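Local coordinates for galactitol 1-phosphate 5-dehydrogenase (Escherichia coli, PDB 4A2C), which oxidises galactitol 1-phosphate to D-tagatose 6-phosphate with NAD(+), working as a zinc-dependent homodimeric dehydrogenase, at residues M1-N6 and P54-H59; V30-S35 and H59-Y64; T133-E138 and L305-K310; L256-T261 and L281-S286. All blocks are in the same frame, centred on the assembly; numbering follows the deposited sequence.

Contact 1 of 4, residues M1-N6 and P54-H59; sequences MKSVVN and PITLGH. With NI (nickel (II) ion), chain C.
Asn6 and Ile55 grip each other through their backbones: Asn6 N bonds to Ile55 O at 2.9 Å, and Ile55 N returns to Asn6 O at 2.8 Å. This is a single antiparallel hydrogen-bonded bridge, in keeping with segments whose directions differ by 116°. Two waters extend the polar contact. One lies between the hydroxyls, 3.0 Å from Ser3 OG and 2.9 Å from Thr56 OG1, which its torsion (chi1 -72°) places anti to the carbonyl carbon, on the side of Val4. The other donates to Val4 O at 2.7 Å and accepts from Leu57 N, so two buried backbone groups are satisfied through one molecule. Packing between side chains is slighter. Val5 CG2 lies alongside Pro54 CB at 3.8 Å, while the Asn6 side chain runs side by side with that of Ile55 and crosses that of Leu57 at about a right angle, meeting its CD2. With an alanine in place of Asn6, the backbone bridge could persist, but a gap would probably open against Ile55 and Leu57. The chemistry is thus chiefly that of backbone polar groups and ordered water, joining strand 2-6 to the loop leading to His59, which with Cys38 binds the nickel ion.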
loop_
_atom_site.group_PDB
_atom_site.type_symbol
_atom_site.label_atom_id
_atom_site.label_comp_id
_atom_site.label_asym_id
_atom_site.label_seq_id
_atom_site.Cartn_x
_atom_site.Cartn_y
_atom_site.Cartn_z
ATOM N N MET A 1 47.382 -9.236 2.703
ATOM C CA MET A 1 46.562 -8.031 2.786
ATOM C C MET A 1 45.808 -7.948 4.112
ATOM O O MET A 1 45.767 -8.913 4.876
ATOM C CB MET A 1 45.538 -8.028 1.667
ATOM C CG MET A 1 44.491 -9.073 1.897
ATOM S SD MET A 1 43.097 -8.945 0.784
ATOM C CE MET A 1 41.907 -9.965 1.632
ATOM N N LYS A 2 45.184 -6.798 4.362
ATOM C CA LYS A 2 44.440 -6.569 5.602
ATOM C C LYS A 2 42.928 -6.713 5.418
ATOM O O LYS A 2 42.435 -6.702 4.293
ATOM C CB LYS A 2 44.762 -5.194 6.176
ATOM C CG LYS A 2 46.171 -5.078 6.719
ATOM C CD LYS A 2 46.487 -6.230 7.663
ATOM C CE LYS A 2 47.840 -6.037 8.315
ATOM N NZ LYS A 2 47.907 -4.700 8.974
ATOM N N SER A 3 42.208 -6.852 6.529
ATOM C CA SER A 3 40.750 -7.004 6.507
ATOM C C SER A 3 40.189 -6.917 7.924
ATOM O O SER A 3 40.862 -7.275 8.893
ATOM C CB SER A 3 40.353 -8.345 5.880
ATOM O OG SER A 3 40.710 -9.430 6.719
ATOM N N VAL A 4 38.955 -6.434 8.046
ATOM C CA VAL A 4 38.302 -6.342 9.347
ATOM C C VAL A 4 37.367 -7.536 9.549
ATOM O O VAL A 4 36.419 -7.736 8.779
ATOM C CB VAL A 4 37.508 -5.030 9.495
ATOM C CG1 VAL A 4 36.752 -5.002 10.827
ATOM C CG2 VAL A 4 38.438 -3.829 9.382
ATOM N N VAL A 5 37.638 -8.328 10.583
ATOM C CA VAL A 5 36.800 -9.478 10.894
ATOM C C VAL A 5 36.250 -9.378 12.311
ATOM O O VAL A 5 36.978 -9.039 13.246
ATOM C CB VAL A 5 37.570 -10.810 10.723
ATOM C CG1 VAL A 5 39.015 -10.553 10.309
ATOM C CG2 VAL A 5 37.512 -11.638 11.998
ATOM N N ASN A 6 34.960 -9.652 12.465
ATOM C CA ASN A 6 34.351 -9.692 13.790
ATOM C C ASN A 6 33.874 -11.110 14.125
ATOM O O ASN A 6 33.435 -11.844 13.236
ATOM C CB ASN A 6 33.220 -8.662 13.902
ATOM C CG ASN A 6 32.201 -8.780 12.780
ATOM O OD1 ASN A 6 32.441 -8.343 11.648
ATOM N ND2 ASN A 6 31.048 -9.361 13.094
ATOM N N PRO A 54 33.713 -16.362 12.641
ATOM C CA PRO A 54 34.039 -14.950 12.403
ATOM C C PRO A 54 33.629 -14.552 10.991
ATOM O O PRO A 54 33.509 -15.422 10.121
ATOM C CB PRO A 54 35.567 -14.917 12.530
ATOM C CG PRO A 54 35.931 -16.159 13.294
ATOM C CD PRO A 54 34.917 -17.177 12.874
ATOM N N ILE A 55 33.410 -13.262 10.765
ATOM C CA ILE A 55 32.965 -12.787 9.455
ATOM C C ILE A 55 33.627 -11.468 9.053
ATOM O O ILE A 55 34.118 -10.716 9.907
ATOM C CB ILE A 55 31.420 -12.630 9.405
ATOM C CG1 ILE A 55 30.961 -12.154 8.020
ATOM C CG2 ILE A 55 30.931 -11.683 10.512
ATOM C CD1 ILE A 55 29.465 -12.111 7.848
ATOM N N THR A 56 33.661 -11.212 7.747
ATOM C CA THR A 56 34.051 -9.907 7.221
ATOM C C THR A 56 32.848 -9.256 6.540
ATOM O O THR A 56 32.388 -9.721 5.494
ATOM C CB THR A 56 35.218 -10.026 6.220
ATOM O OG1 THR A 56 36.415 -10.348 6.933
ATOM C CG2 THR A 56 35.429 -8.706 5.466
ATOM N N LEU A 57 32.332 -8.189 7.146
ATOM C CA LEU A 57 31.178 -7.473 6.606
ATOM C C LEU A 57 31.592 -6.476 5.509
ATOM O O LEU A 57 32.723 -6.511 5.024
ATOM C CB LEU A 57 30.449 -6.744 7.731
ATOM C CG LEU A 57 29.498 -7.530 8.631
ATOM C CD1 LEU A 57 29.445 -8.994 8.237
ATOM C CD2 LEU A 57 29.868 -7.379 10.099
ATOM N N GLY A 58 30.665 -5.604 5.114
ATOM C CA GLY A 58 30.964 -4.531 4.177
ATOM C C GLY A 58 30.393 -4.766 2.785
ATOM O O GLY A 58 30.939 -5.577 2.005
ATOM N N HIS A 59 29.301 -4.059 2.477
ATOM C CA HIS A 59 28.663 -4.162 1.169
ATOM C C HIS A 59 28.406 -2.801 0.529
ATOM O O HIS A 59 27.590 -2.701 -0.388
ATOM C CB HIS A 59 27.345 -4.896 1.282
ATOM C CG HIS A 59 26.361 -4.218 2.180
ATOM N ND1 HIS A 59 26.328 -4.432 3.542
ATOM C CD2 HIS A 59 25.390 -3.308 1.919
ATOM C CE1 HIS A 59 25.365 -3.701 4.078
ATOM N NE2 HIS A 59 24.786 -3.006 3.115
HETATM NI NI NI C . 23.392 -1.268 3.585
HETATM O O HOH W 1 38.844 -11.738 6.343
HETATM O O HOH W 2 33.838 -7.111 9.417
#

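Contact 2 of 4, residues V30-S35 and H59-Y64; sequences VKIASS and HEFSGY. With NI (nickel (II) ion), chain C.
Val30 sets its CG1 against the backbone of Gly63 and Tyr64, and the first bridged pair of these two segments follows at once. Lys31 N bonds to Tyr64 O at 2.7 Å, almost straight at 174°, and Tyr64 N returns to Lys31 O at 2.9 Å. The lysine chain bends away, its NZ reaching Glu119 O and, weakly, Ile32 O, with a cation-pi contact to Tyr120. Ile32 faces Gly63 in a non-hydrogen-bonded pair so close that a CB on the glycine would clash with Lys31 O and Ile32 CA. The isoleucine lays CD1 over one face of the Phe61 ring, 4.3 Å from its centroid; Phe61 presents that ring with CG between its backbone N and carbonyl carbon (chi1 68°). A classic beta bulge follows. Ala33 N bonds to Ser62 O at 2.9 Å, Ser34 N reaches the same oxygen more weakly at 3.3 Å, and Ser62 N answers to Ser34 O at 2.8 Å. At Ser35 the OG meets Phe61 CB at 3.2 Å, accepts from a water that also takes the N-H of Glu60, and bonds to Gly116 O. The pairing belongs to the GroES-like domain, where strand 60-68 follows directly on His59, whose NE2 binds the nickel ion. Strand 120-124 flanks strand 27-36, touching Val30, Ile32 and Phe61 through Ile121; strand 80-83 borders strand 60-68, and helix 143-155 packs on Glu60.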
loop_
_atom_site.group_PDB
_atom_site.type_symbol
_atom_site.label_atom_id
_atom_site.label_comp_id
_atom_site.label_asym_id
_atom_site.label_seq_id
_atom_site.Cartn_x
_atom_site.Cartn_y
_atom_site.Cartn_z
ATOM N N VAL A 30 38.580 -6.824 -7.180
ATOM C CA VAL A 30 38.521 -5.375 -6.999
ATOM C C VAL A 30 39.534 -4.936 -5.960
ATOM O O VAL A 30 39.666 -5.576 -4.895
ATOM C CB VAL A 30 37.153 -4.911 -6.504
ATOM C CG1 VAL A 30 37.138 -3.373 -6.315
ATOM C CG2 VAL A 30 36.041 -5.365 -7.466
ATOM N N LYS A 31 40.246 -3.851 -6.263
ATOM C CA LYS A 31 41.097 -3.200 -5.267
ATOM C C LYS A 31 40.271 -2.088 -4.636
ATOM O O LYS A 31 39.875 -1.139 -5.311
ATOM C CB LYS A 31 42.388 -2.657 -5.895
ATOM C CG LYS A 31 43.150 -1.658 -5.013
ATOM C CD LYS A 31 43.364 -2.194 -3.600
ATOM C CE LYS A 31 43.057 -1.126 -2.562
ATOM N NZ LYS A 31 42.705 -1.697 -1.227
ATOM N N ILE A 32 39.978 -2.224 -3.348
ATOM C CA ILE A 32 38.969 -1.374 -2.711
ATOM C C ILE A 32 39.508 -0.016 -2.294
ATOM O O ILE A 32 40.526 0.069 -1.615
ATOM C CB ILE A 32 38.331 -2.105 -1.510
ATOM C CG1 ILE A 32 37.520 -3.319 -1.998
ATOM C CG2 ILE A 32 37.430 -1.169 -0.739
ATOM C CD1 ILE A 32 37.008 -4.208 -0.874
ATOM N N ALA A 33 38.833 1.051 -2.713
ATOM C CA ALA A 33 39.285 2.411 -2.388
ATOM C C ALA A 33 38.508 2.990 -1.211
ATOM O O ALA A 33 39.080 3.680 -0.354
ATOM C CB ALA A 33 39.161 3.324 -3.599
ATOM N N SER A 34 37.203 2.706 -1.192
ATOM C CA SER A 34 36.299 3.261 -0.202
ATOM C C SER A 34 35.220 2.250 0.159
ATOM O O SER A 34 34.543 1.697 -0.725
ATOM C CB SER A 34 35.641 4.523 -0.754
ATOM O OG SER A 34 34.819 5.129 0.220
ATOM N N SER A 35 35.049 2.031 1.456
ATOM C CA SER A 35 34.120 1.036 1.959
ATOM C C SER A 35 33.482 1.595 3.219
ATOM O O SER A 35 34.198 1.960 4.157
ATOM C CB SER A 35 34.869 -0.243 2.307
ATOM O OG SER A 35 34.035 -1.372 2.201
ATOM N N HIS A 59 29.301 -4.059 2.477
ATOM C CA HIS A 59 28.663 -4.162 1.169
ATOM C C HIS A 59 28.406 -2.801 0.529
ATOM O O HIS A 59 27.590 -2.701 -0.388
ATOM C CB HIS A 59 27.345 -4.896 1.282
ATOM C CG HIS A 59 26.361 -4.218 2.180
ATOM N ND1 HIS A 59 26.328 -4.432 3.542
ATOM C CD2 HIS A 59 25.390 -3.308 1.919
ATOM C CE1 HIS A 59 25.365 -3.701 4.078
ATOM N NE2 HIS A 59 24.786 -3.006 3.115
ATOM N N GLU A 60 29.082 -1.761 1.017
ATOM C CA GLU A 60 28.947 -0.415 0.446
ATOM C C GLU A 60 30.325 0.064 0.035
ATOM O O GLU A 60 30.976 0.805 0.783
ATOM C CB GLU A 60 28.392 0.568 1.480
ATOM C CG GLU A 60 27.028 0.233 2.049
ATOM C CD GLU A 60 26.662 1.157 3.204
ATOM O OE1 GLU A 60 27.425 2.110 3.478
ATOM O OE2 GLU A 60 25.617 0.932 3.838
ATOM N N PHE A 61 30.797 -0.364 -1.132
ATOM C CA PHE A 61 32.179 -0.076 -1.474
ATOM C C PHE A 61 32.471 0.088 -2.956
ATOM O O PHE A 61 31.749 -0.422 -3.821
ATOM C CB PHE A 61 33.112 -1.116 -0.855
ATOM C CG PHE A 61 32.985 -2.504 -1.437
ATOM C CD1 PHE A 61 33.730 -2.873 -2.537
ATOM C CD2 PHE A 61 32.167 -3.453 -0.840
ATOM C CE1 PHE A 61 33.644 -4.147 -3.055
ATOM C CE2 PHE A 61 32.068 -4.725 -1.353
ATOM C CZ PHE A 61 32.818 -5.078 -2.465
ATOM N N SER A 62 33.540 0.820 -3.227
ATOM C CA SER A 62 33.937 1.134 -4.578
ATOM C C SER A 62 35.440 0.896 -4.666
ATOM O O SER A 62 36.111 0.714 -3.643
ATOM C CB SER A 62 33.616 2.592 -4.903
ATOM O OG SER A 62 34.372 3.492 -4.090
ATOM N N GLY A 63 35.964 0.903 -5.883
ATOM C CA GLY A 63 37.380 0.634 -6.089
ATOM C C GLY A 63 37.680 0.392 -7.556
ATOM O O GLY A 63 36.924 0.825 -8.429
ATOM N N TYR A 64 38.774 -0.310 -7.836
ATOM C CA TYR A 64 39.215 -0.488 -9.209
ATOM C C TYR A 64 39.416 -1.959 -9.541
ATOM O O TYR A 64 39.977 -2.720 -8.744
ATOM C CB TYR A 64 40.535 0.250 -9.446
ATOM C CG TYR A 64 40.441 1.744 -9.303
ATOM C CD1 TYR A 64 39.952 2.530 -10.335
ATOM C CD2 TYR A 64 40.834 2.370 -8.128
ATOM C CE1 TYR A 64 39.862 3.896 -10.202
ATOM C CE2 TYR A 64 40.750 3.728 -7.992
ATOM C CZ TYR A 64 40.269 4.489 -9.028
ATOM O OH TYR A 64 40.171 5.848 -8.871
HETATM NI NI NI C . 23.392 -1.268 3.585
HETATM O O HOH W 3 31.347 -1.483 2.754
#

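Contact 3 of 4, residues T133-E138 and L305-K310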
loop_
_atom_site.group_PDB
_atom_site.type_symbol
_atom_site.label_atom_id
_atom_site.label_comp_id
_atom_site.label_asym_id
_atom_site.label_seq_id
_atom_site.Cartn_x
_atom_site.Cartn_y
_atom_site.Cartn_z
ATOM N N THR A 133 34.778 7.644 -15.284
ATOM C CA THR A 133 36.123 8.050 -14.904
ATOM C C THR A 133 36.090 9.358 -14.119
ATOM O O THR A 133 37.003 9.662 -13.349
ATOM C CB THR A 133 37.006 8.229 -16.154
ATOM O OG1 THR A 133 36.910 9.579 -16.632
ATOM C CG2 THR A 133 36.564 7.276 -17.257
ATOM N N ASP A 134 35.013 10.117 -14.302
ATOM C CA ASP A 134 34.876 11.462 -13.742
ATOM C C ASP A 134 34.261 11.515 -12.342
ATOM O O ASP A 134 34.193 12.588 -11.738
ATOM C CB ASP A 134 34.050 12.332 -14.695
ATOM C CG ASP A 134 33.371 11.514 -15.777
ATOM O OD1 ASP A 134 34.049 10.644 -16.374
ATOM O OD2 ASP A 134 32.168 11.731 -16.030
ATOM N N MET A 135 33.802 10.376 -11.828
ATOM C CA MET A 135 33.289 10.336 -10.457
ATOM C C MET A 135 34.434 10.115 -9.481
ATOM O O MET A 135 35.238 9.188 -9.660
ATOM C CB MET A 135 32.265 9.215 -10.263
ATOM C CG MET A 135 31.629 9.210 -8.858
ATOM S SD MET A 135 30.873 7.634 -8.424
ATOM C CE MET A 135 29.655 7.526 -9.722
ATOM N N PRO A 136 34.526 10.966 -8.448
ATOM C CA PRO A 136 35.525 10.690 -7.412
ATOM C C PRO A 136 35.266 9.306 -6.809
ATOM O O PRO A 136 34.193 9.055 -6.229
ATOM C CB PRO A 136 35.275 11.798 -6.383
ATOM C CG PRO A 136 34.680 12.925 -7.192
ATOM C CD PRO A 136 33.801 12.229 -8.204
ATOM N N ILE A 137 36.246 8.422 -6.954
ATOM C CA ILE A 137 36.083 7.010 -6.621
ATOM C C ILE A 137 35.549 6.788 -5.211
ATOM O O ILE A 137 34.863 5.801 -4.954
ATOM C CB ILE A 137 37.415 6.262 -6.733
ATOM C CG1 ILE A 137 37.192 4.751 -6.752
ATOM C CG2 ILE A 137 38.324 6.635 -5.564
ATOM C CD1 ILE A 137 36.428 4.253 -7.966
ATOM N N GLU A 138 35.884 7.693 -4.298
ATOM C CA GLU A 138 35.577 7.496 -2.889
ATOM C C GLU A 138 34.070 7.605 -2.693
ATOM O O GLU A 138 33.479 6.855 -1.923
ATOM C CB GLU A 138 36.298 8.556 -2.060
ATOM C CG GLU A 138 36.523 8.227 -0.592
ATOM C CD GLU A 138 37.722 8.994 -0.004
ATOM O OE1 GLU A 138 38.879 8.767 -0.450
ATOM O OE2 GLU A 138 37.506 9.822 0.909
ATOM N N LEU A 305 24.075 11.439 -10.414
ATOM C CA LEU A 305 23.979 12.498 -9.420
ATOM C C LEU A 305 25.341 12.731 -8.794
ATOM O O LEU A 305 25.747 13.870 -8.578
ATOM C CB LEU A 305 22.952 12.130 -8.356
ATOM C CG LEU A 305 21.515 12.079 -8.886
ATOM C CD1 LEU A 305 20.609 11.427 -7.855
ATOM C CD2 LEU A 305 21.026 13.483 -9.249
ATOM N N LEU A 306 26.051 11.639 -8.529
ATOM C CA LEU A 306 27.361 11.712 -7.902
ATOM C C LEU A 306 28.397 12.334 -8.831
ATOM O O LEU A 306 29.232 13.117 -8.390
ATOM C CB LEU A 306 27.825 10.335 -7.426
ATOM C CG LEU A 306 27.227 9.840 -6.107
ATOM C CD1 LEU A 306 27.659 8.421 -5.808
ATOM C CD2 LEU A 306 27.627 10.761 -4.963
ATOM N N THR A 307 28.336 12.001 -10.115
ATOM C CA THR A 307 29.293 12.541 -11.075
ATOM C C THR A 307 29.054 14.021 -11.351
ATOM O O THR A 307 30.006 14.782 -11.495
ATOM C CB THR A 307 29.267 11.771 -12.401
ATOM O OG1 THR A 307 27.945 11.816 -12.950
ATOM C CG2 THR A 307 29.653 10.322 -12.176
ATOM N N GLU A 308 27.790 14.431 -11.436
ATOM C CA GLU A 308 27.493 15.843 -11.660
ATOM C C GLU A 308 27.325 16.613 -10.347
ATOM O O GLU A 308 26.805 17.731 -10.324
ATOM C CB GLU A 308 26.317 16.048 -12.631
ATOM C CG GLU A 308 25.001 15.427 -12.234
ATOM C CD GLU A 308 24.027 15.363 -13.402
ATOM O OE1 GLU A 308 24.492 15.167 -14.546
ATOM O OE2 GLU A 308 22.805 15.515 -13.179
ATOM N N ARG A 309 27.779 15.991 -9.260
ATOM C CA ARG A 309 27.999 16.678 -7.989
ATOM C C ARG A 309 26.747 17.342 -7.411
ATOM O O ARG A 309 26.831 18.442 -6.867
ATOM C CB ARG A 309 29.123 17.729 -8.141
ATOM C CG ARG A 309 30.275 17.338 -9.083
ATOM C CD ARG A 309 31.029 16.096 -8.595
ATOM N NE ARG A 309 32.163 15.736 -9.451
ATOM C CZ ARG A 309 33.438 15.990 -9.158
ATOM N NH1 ARG A 309 33.752 16.606 -8.024
ATOM N NH2 ARG A 309 34.404 15.625 -9.994
ATOM N N LYS A 310 25.594 16.684 -7.517
ATOM C CA LYS A 310 24.343 17.259 -7.013
ATOM C C LYS A 310 24.122 16.893 -5.548
ATOM O O LYS A 310 23.188 17.395 -4.904
ATOM C CB LYS A 310 23.140 16.781 -7.842
ATOM C CG LYS A 310 23.254 17.000 -9.361
ATOM C CD LYS A 310 22.665 18.325 -9.815
ATOM C CE LYS A 310 22.312 18.304 -11.307
ATOM N NZ LYS A 310 21.207 17.345 -11.623
#
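Met135 and Thr307 bring their CA atoms to 4.6 Å where the irregular loop after strand 128-130 packs on the C-terminal end of helix 297-307, in the zinc-binding dehydrogenase region, and no hydrogen bond crosses between the segments. The helix closes in a Schellman motif: Lys310 N bonds to Leu305 O at 3.0 Å, Arg309 N more weakly to Leu306 O, and Arg309 takes a positive phi of 59°. Side-chain packing carries the contact. Thr307 CG2 presses on Met135 CB at 3.4 Å, tighter than usual for two carbons, the two side chains crossing at about a right angle. The threonine hydroxyl is engaged by its own helix, at Ser303 O and Arg304 O, and its methyl is the branch that faces the loop. Bent at its last torsion (chi3 -60°), the methionine brings CE to 3.7 Å from Thr307 CG2 and to 4.1 Å from Leu306 CB. Were an alanine to stand at Met135, the sulfur and terminal methyl would be gone, and a gap would probably open beside Leu306 and Thr307. Farther out, Pro136 CG sits over one face of the Arg309 guanidinium, 3.8 Å from CZ. A weak bond from Arg309 NE to Thr307 O, 3.1 Å and in the plane of the group, may help to hold the guanidinium in that orientation. The contact rests on helix 143-155, where Ile143 touches both Met135 and Leu306 and Ile146 touches Leu306; Leu305 turns to helix 171-182, while Pro132 packs on Thr307.

Contact 4 of 4, residues L256-T261 and L281-S286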
loop_
_atom_site.group_PDB
_atom_site.type_symbol
_atom_site.label_atom_id
_atom_site.label_comp_id
_atom_site.label_asym_id
_atom_site.label_seq_id
_atom_site.Cartn_x
_atom_site.Cartn_y
_atom_site.Cartn_z
ATOM N N LEU A 256 2.825 6.041 0.092
ATOM C CA LEU A 256 3.545 5.762 1.324
ATOM C C LEU A 256 4.509 4.614 1.099
ATOM O O LEU A 256 4.098 3.453 1.003
ATOM C CB LEU A 256 2.555 5.393 2.419
ATOM C CG LEU A 256 2.910 5.785 3.851
ATOM C CD1 LEU A 256 1.684 6.341 4.559
ATOM C CD2 LEU A 256 3.469 4.601 4.609
ATOM N N ALA A 257 5.799 4.934 1.011
ATOM C CA ALA A 257 6.807 3.893 0.762
ATOM C C ALA A 257 7.470 3.517 2.080
ATOM O O ALA A 257 8.004 4.383 2.791
ATOM C CB ALA A 257 7.852 4.392 -0.235
ATOM N N LEU A 258 7.429 2.229 2.410
ATOM C CA LEU A 258 8.050 1.740 3.624
ATOM C C LEU A 258 9.415 1.158 3.262
ATOM O O LEU A 258 9.510 0.127 2.569
ATOM C CB LEU A 258 7.177 0.658 4.258
ATOM C CG LEU A 258 5.720 1.053 4.527
ATOM C CD1 LEU A 258 4.863 -0.155 4.876
ATOM C CD2 LEU A 258 5.662 2.100 5.628
ATOM N N VAL A 259 10.484 1.803 3.720
ATOM C CA VAL A 259 11.810 1.239 3.519
ATOM C C VAL A 259 12.395 0.771 4.842
ATOM O O VAL A 259 13.399 0.064 4.868
ATOM C CB VAL A 259 12.763 2.241 2.839
ATOM C CG1 VAL A 259 12.194 2.672 1.492
ATOM C CG2 VAL A 259 12.967 3.450 3.713
ATOM N N GLY A 260 11.757 1.167 5.938
ATOM C CA GLY A 260 12.224 0.817 7.264
ATOM C C GLY A 260 11.603 -0.438 7.847
ATOM O O GLY A 260 10.396 -0.524 8.059
ATOM N N THR A 261 12.452 -1.416 8.130
ATOM C CA THR A 261 12.032 -2.653 8.770
ATOM C C THR A 261 11.744 -2.454 10.258
ATOM O O THR A 261 12.519 -1.812 10.970
ATOM C CB THR A 261 13.118 -3.727 8.607
ATOM O OG1 THR A 261 13.230 -4.069 7.219
ATOM C CG2 THR A 261 12.760 -4.964 9.404
ATOM N N LEU A 281 -4.840 5.893 0.648
ATOM C CA LEU A 281 -3.395 5.821 0.552
ATOM C C LEU A 281 -3.013 4.637 -0.304
ATOM O O LEU A 281 -3.803 3.705 -0.512
ATOM C CB LEU A 281 -2.772 5.639 1.938
ATOM C CG LEU A 281 -3.120 6.708 2.964
ATOM C CD1 LEU A 281 -2.206 6.572 4.198
ATOM C CD2 LEU A 281 -3.000 8.094 2.339
ATOM N N THR A 282 -1.799 4.702 -0.837
ATOM C CA THR A 282 -1.202 3.580 -1.525
ATOM C C THR A 282 0.055 3.336 -0.717
ATOM O O THR A 282 0.911 4.218 -0.634
ATOM C CB THR A 282 -0.849 3.963 -2.958
ATOM O OG1 THR A 282 -2.059 4.021 -3.730
ATOM C CG2 THR A 282 0.088 2.939 -3.576
ATOM N N VAL A 283 0.148 2.177 -0.075
ATOM C CA VAL A 283 1.313 1.897 0.728
ATOM C C VAL A 283 2.229 0.937 -0.022
ATOM O O VAL A 283 1.828 -0.170 -0.410
ATOM C CB VAL A 283 0.945 1.327 2.087
ATOM C CG1 VAL A 283 2.221 1.067 2.884
ATOM C CG2 VAL A 283 0.010 2.302 2.838
ATOM N N ILE A 284 3.469 1.365 -0.220
ATOM C CA ILE A 284 4.368 0.657 -1.121
ATOM C C ILE A 284 5.500 0.036 -0.336
ATOM O O ILE A 284 6.346 0.758 0.193
ATOM C CB ILE A 284 4.969 1.638 -2.157
ATOM C CG1 ILE A 284 3.864 2.423 -2.880
ATOM C CG2 ILE A 284 5.834 0.909 -3.146
ATOM C CD1 ILE A 284 4.411 3.625 -3.673
ATOM N N GLY A 285 5.501 -1.288 -0.232
ATOM C CA GLY A 285 6.586 -1.966 0.453
ATOM C C GLY A 285 7.812 -1.926 -0.442
ATOM O O GLY A 285 7.717 -2.212 -1.643
ATOM N N SER A 286 8.952 -1.518 0.110
ATOM C CA SER A 286 10.180 -1.423 -0.687
ATOM C C SER A 286 11.232 -2.373 -0.134
ATOM O O SER A 286 11.411 -2.458 1.088
ATOM C CB SER A 286 10.704 0.024 -0.687
ATOM O OG SER A 286 11.786 0.203 -1.593
HETATM O O HOH W 4 13.694 -1.747 2.596
#
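The torsions of Leu258 and Val283 bring their branches together: Leu258 keeps CG beside its backbone N (chi1 -54°), Val283 holds CG1 anti to its own (chi1 -180°), and Leu258 CD1 reaches Val283 CG1 at 3.5 Å. Leu256 shares that face of the sheet, with its CB 4.0 Å from Val283 CG2. Its two branches part: CD2 leans to Val283 CG1, whereas CD1 meets Leu281 CD1 at 3.9 Å. On the other face Ala257 CB lies 4.4 Å from Ile284 CB. Between the two strands, their axes 22° apart, the backbones exchange hydrogen bonds in the parallel pattern. Leu256 N bonds to Thr282 O at 2.7 Å, Leu256 O receives Ile284 N, Leu258 N turns to Ile284 O at 2.9 Å, and Leu258 O takes Ser286 N at 3.0 Å. Val259 CG1 touches Ser286 CB at 3.7 Å, and a water donates to both Val259 O and Ser286 O, bridging the two segments just past the strands. Strand 231-235 continues the sheet beyond Ala257, and Val283 pairs antiparallel with a strand of the second subunit, packing on that chain's Val283. Adjacent parallel strands with helix 270-279 between them in the chain, at the end of a 3-2-1-4-5-6 order, mark the Rossmann fold of zinc-containing alcohol dehydrogenases, here with the sheet carried across the dimer interface.

Contacts 1 and 2 share His59, so the loop in contact 1 and the strand in contact 2 converge on the nickel, which sits where the catalytic zinc is expected by similarity; their centres lie about 13 Å apart. Contact 3 joins onto contact 2: Ser62 OG lies 2.5 Å from Ile137 O and Ser34 OG 3.1 Å from Glu138 O, both probable hydrogen bonds. Its other half ends a helix that follows strand 282-285 of contact 4; contact 3 probably joins the catalytic part to the coenzyme-binding part, as in relatives. Contact 4 has its centre about 30 Å from that of contact 2, yet its Val259 side chain comes to about 11 Å from the same nickel ion.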